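Local coordinates for protein cyanuric acid amidohydrolase (Azorhizobium caulinodans, PDB 4NQ3) that hydrolytically opens the s-triazine ring of cyanuric acid to give carboxybiuret, a step in the breakdown of herbicides such as atrazine, at residues 48-53 with 227-232. Numbering follows the deposited sequence.
With BR8 (barbituric acid), chain C.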
ATOM      1  N   ASN A  48       4.499 -11.686   0.875  1.00 20.03           N
ATOM      2  CA  ASN A  48       4.414 -11.589   2.336  1.00 19.76           C
ATOM      3  C   ASN A  48       2.983 -11.611   2.832  1.00 23.59           C
ATOM      4  O   ASN A  48       2.502 -10.662   3.441  1.00 29.41           O
ATOM      5  CB  ASN A  48       5.095 -10.317   2.803  1.00 20.86           C
ATOM      6  CG  ASN A  48       4.463  -9.059   2.198  1.00 31.14           C
ATOM      7  OD1 ASN A  48       3.790  -9.108   1.156  1.00 31.19           O
ATOM      8  ND2 ASN A  48       4.732  -7.924   2.812  1.00 32.23           N
ATOM      9  N   ASP A  49       2.301 -12.705   2.545  1.00 18.80           N
ATOM     10  CA  ASP A  49       0.961 -12.936   3.003  1.00 18.62           C
ATOM     11  C   ASP A  49       1.023 -14.098   3.961  1.00 19.12           C
ATOM     12  O   ASP A  49       1.211 -15.231   3.541  1.00 22.90           O
ATOM     13  CB  ASP A  49       0.032 -13.225   1.827  1.00 18.75           C
ATOM     14  CG  ASP A  49      -1.413 -13.534   2.260  1.00 40.82           C
ATOM     15  OD1 ASP A  49      -1.671 -13.892   3.454  1.00 35.74           O
ATOM     16  OD2 ASP A  49      -2.301 -13.416   1.379  1.00 33.05           O
ATOM     17  N   PHE A  50       0.851 -13.830   5.246  1.00 17.59           N
ATOM     18  CA  PHE A  50       0.937 -14.899   6.230  1.00 30.92           C
ATOM     19  C   PHE A  50      -0.437 -15.326   6.716  1.00 31.90           C
ATOM     20  O   PHE A  50      -0.545 -16.214   7.573  1.00 27.11           O
ATOM     21  CB  PHE A  50       1.825 -14.474   7.401  1.00 25.00           C
ATOM     22  CG  PHE A  50       3.173 -14.054   6.962  1.00 26.58           C
ATOM     23  CD1 PHE A  50       4.130 -15.015   6.615  1.00 24.39           C
ATOM     24  CD2 PHE A  50       3.471 -12.702   6.794  1.00 24.60           C
ATOM     25  CE1 PHE A  50       5.389 -14.627   6.149  1.00 23.54           C
ATOM     26  CE2 PHE A  50       4.734 -12.306   6.332  1.00 22.68           C
ATOM     27  CZ  PHE A  50       5.684 -13.260   6.002  1.00 18.00           C
ATOM     28  N   SER A  51      -1.490 -14.727   6.165  1.00 17.10           N
ATOM     29  CA  SER A  51      -2.803 -15.196   6.532  1.00 16.94           C
ATOM     30  C   SER A  51      -2.973 -16.628   6.002  1.00 20.88           C
ATOM     31  O   SER A  51      -3.644 -17.442   6.622  1.00 20.64           O
ATOM     32  CB  SER A  51      -3.879 -14.260   6.000  1.00 18.54           C
ATOM     33  OG  SER A  51      -4.023 -14.385   4.599  1.00 20.09           O
ATOM     34  N   ARG A  52      -2.316 -16.940   4.884  1.00 21.62           N
ATOM     35  CA  ARG A  52      -2.379 -18.264   4.261  1.00 20.56           C
ATOM     36  C   ARG A  52      -1.821 -19.323   5.205  1.00 20.61           C
ATOM     37  O   ARG A  52      -2.484 -20.315   5.509  1.00 16.62           O
ATOM     38  CB  ARG A  52      -1.595 -18.291   2.935  1.00 15.26           C
ATOM     39  CG  ARG A  52      -2.233 -17.492   1.800  1.00 16.04           C
ATOM     40  CD  ARG A  52      -1.434 -17.538   0.509  1.00 16.31           C
ATOM     41  NE  ARG A  52      -0.046 -17.191   0.745  1.00 21.36           N
ATOM     42  CZ  ARG A  52       0.613 -16.230   0.119  1.00 24.98           C
ATOM     43  NH1 ARG A  52       0.010 -15.506  -0.814  1.00 29.33           N
ATOM     44  NH2 ARG A  52       1.882 -16.003   0.415  1.00 16.98           N
ATOM     45  N   GLY A  53      -0.576 -19.119   5.634  1.00 20.41           N
ATOM     46  CA  GLY A  53       0.092 -20.067   6.503  1.00 18.67           C
ATOM     47  C   GLY A  53      -0.605 -20.193   7.840  1.00 21.37           C
ATOM     48  O   GLY A  53      -0.719 -21.300   8.391  1.00 24.33           O
ATOM     49  N   SER A 227      -0.151 -19.375  -5.812  1.00 19.08           N
ATOM     50  CA  SER A 227       1.194 -19.500  -5.273  1.00 18.80           C
ATOM     51  C   SER A 227       1.191 -19.060  -3.800  1.00 18.32           C
ATOM     52  O   SER A 227       0.342 -18.287  -3.387  1.00 18.65           O
ATOM     53  CB  SER A 227       2.167 -18.675  -6.122  1.00 19.35           C
ATOM     54  OG  SER A 227       3.521 -18.870  -5.751  1.00 19.17           O
ATOM     55  N   GLY A 228       2.114 -19.565  -2.993  1.00 17.87           N
ATOM     56  CA  GLY A 228       2.141 -19.188  -1.600  1.00 17.43           C
ATOM     57  C   GLY A 228       3.489 -19.413  -0.954  1.00 23.74           C
ATOM     58  O   GLY A 228       4.250 -20.281  -1.353  1.00 22.78           O
ATOM     59  N   ILE A 229       3.790 -18.620   0.060  1.00 25.86           N
ATOM     60  CA  ILE A 229       5.080 -18.710   0.724  1.00 27.81           C
ATOM     61  C   ILE A 229       5.150 -19.899   1.665  1.00 26.45           C
ATOM     62  O   ILE A 229       6.237 -20.282   2.104  1.00 25.18           O
ATOM     63  CB  ILE A 229       5.391 -17.415   1.512  1.00 24.93           C
ATOM     64  CG1 ILE A 229       6.834 -17.395   1.993  1.00 20.54           C
ATOM     65  CG2 ILE A 229       4.455 -17.257   2.680  1.00 16.45           C
ATOM     66  CD1 ILE A 229       7.223 -16.031   2.532  1.00 27.77           C
ATOM     67  N   GLU A 230       3.998 -20.500   1.954  1.00 21.63           N
ATOM     68  CA  GLU A 230       3.899 -21.472   3.048  1.00 15.29           C
ATOM     69  C   GLU A 230       4.083 -22.942   2.678  1.00 20.03           C
ATOM     70  O   GLU A 230       3.849 -23.806   3.512  1.00 27.89           O
ATOM     71  CB  GLU A 230       2.540 -21.343   3.741  1.00 15.07           C
ATOM     72  CG  GLU A 230       1.313 -21.671   2.872  1.00 23.16           C
ATOM     73  CD  GLU A 230       0.911 -20.472   2.000  1.00 31.54           C
ATOM     74  OE1 GLU A 230       1.498 -19.389   2.225  1.00 35.98           O
ATOM     75  OE2 GLU A 230      -0.013 -20.578   1.148  1.00 25.93           O
ATOM     76  N   LEU A 231       4.443 -23.259   1.443  1.00 20.51           N
ATOM     77  CA  LEU A 231       4.710 -24.659   1.136  1.00 18.90           C
ATOM     78  C   LEU A 231       5.903 -24.787   0.202  1.00 17.89           C
ATOM     79  O   LEU A 231       6.176 -23.872  -0.556  1.00 19.73           O
ATOM     80  CB  LEU A 231       3.470 -25.313   0.523  1.00 22.32           C
ATOM     81  CG  LEU A 231       3.145 -25.096  -0.962  1.00 18.43           C
ATOM     82  CD1 LEU A 231       2.084 -26.068  -1.380  1.00 20.35           C
ATOM     83  CD2 LEU A 231       2.662 -23.721  -1.225  1.00 16.43           C
ATOM     84  N   LEU A 232       6.593 -25.920   0.221  1.00 18.77           N
ATOM     85  CA  LEU A 232       7.727 -26.080  -0.680  1.00 27.19           C
ATOM     86  C   LEU A 232       7.408 -26.957  -1.886  1.00 30.39           C
ATOM     87  O   LEU A 232       8.161 -26.956  -2.866  1.00 35.36           O
ATOM     88  CB  LEU A 232       8.932 -26.643   0.065  1.00 29.35           C
ATOM     89  CG  LEU A 232       9.419 -25.689   1.149  1.00 27.50           C
ATOM     90  CD1 LEU A 232      10.627 -26.293   1.805  1.00 15.91           C
ATOM     91  CD2 LEU A 232       9.715 -24.277   0.578  1.00 16.34           C
TER
HETATM   92  N1  BR8 C 401      -1.632 -16.508  -4.293  1.00 21.67           N
HETATM   93  C2  BR8 C 401      -2.584 -16.065  -3.441  1.00 23.39           C
HETATM   94  O2  BR8 C 401      -2.369 -16.148  -2.247  1.00 22.38           O
HETATM   95  N3  BR8 C 401      -3.747 -15.530  -3.918  1.00 31.64           N
HETATM   96  C4  BR8 C 401      -4.002 -15.414  -5.309  1.00 29.46           C
HETATM   97  O4  BR8 C 401      -5.055 -14.921  -5.699  1.00 35.02           O
HETATM   98  C5  BR8 C 401      -3.025 -15.915  -6.375  1.00 22.87           C
HETATM   99  C6  BR8 C 401      -1.790 -16.464  -5.675  1.00 18.61           C
HETATM  100  O8  BR8 C 401      -0.875 -16.889  -6.344  1.00 24.37           O
HETATM  101  O   HOH W   1       1.816 -17.848   4.268  1.00 27.82           O
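Arg-52 and Glu-230 form the salt bridge that joins the two segments: Arg-52 NE donates to Glu-230 OE1 at 3.1 Å, with an N-H...O angle of 156°, and meets the syn lone pair of that oxygen. The carboxylate is tilted 33° from the guanidinium plane, and the two side chains cross at about a right angle. At another edge of the guanidinium, Arg-52 NH1 gives a hydrogen bond of 2.9 Å to O2 of barbituric acid; NH1 also donates to Cys-46 O, from the loop before the helix. Gly-228 CA and Ser-227 O lie over one face of the group and Asp-49 CB over the opposite face, while Ile-229 CG2 sits in plane at its edge, near NH2. A bend at chi3 (-51°) turns the arginine head between these neighbours. Ser-227 grips the same ligand through its backbone, N donating to O8 and O accepting from N1 at 2.8 Å. The contact probably joins repeating units A and B of the threefold-symmetric monomer at the substrate pocket, where Arg-188 and Arg-314 also bond the ligand. With an alanine at Arg-52, Glu-230 would probably lose its salt-bridge mate across the contact and the ligand O2 this donor. Beside the bridge a water donates to Asp-49 O and to Glu-230 OE1 (2.6 Å) and accepts from Gly-53 N, so OE1 is held by both water and arginine. Asp-49 caps the start of helix 51-67: its OD1 accepts from Ser-51 N at 2.8 Å and Ser-51 OG at 2.7 Å, with a weak bond from Arg-52 N. Further out, Glu-230 OE2 makes a long, weak ion pair with the active-site Lys-156.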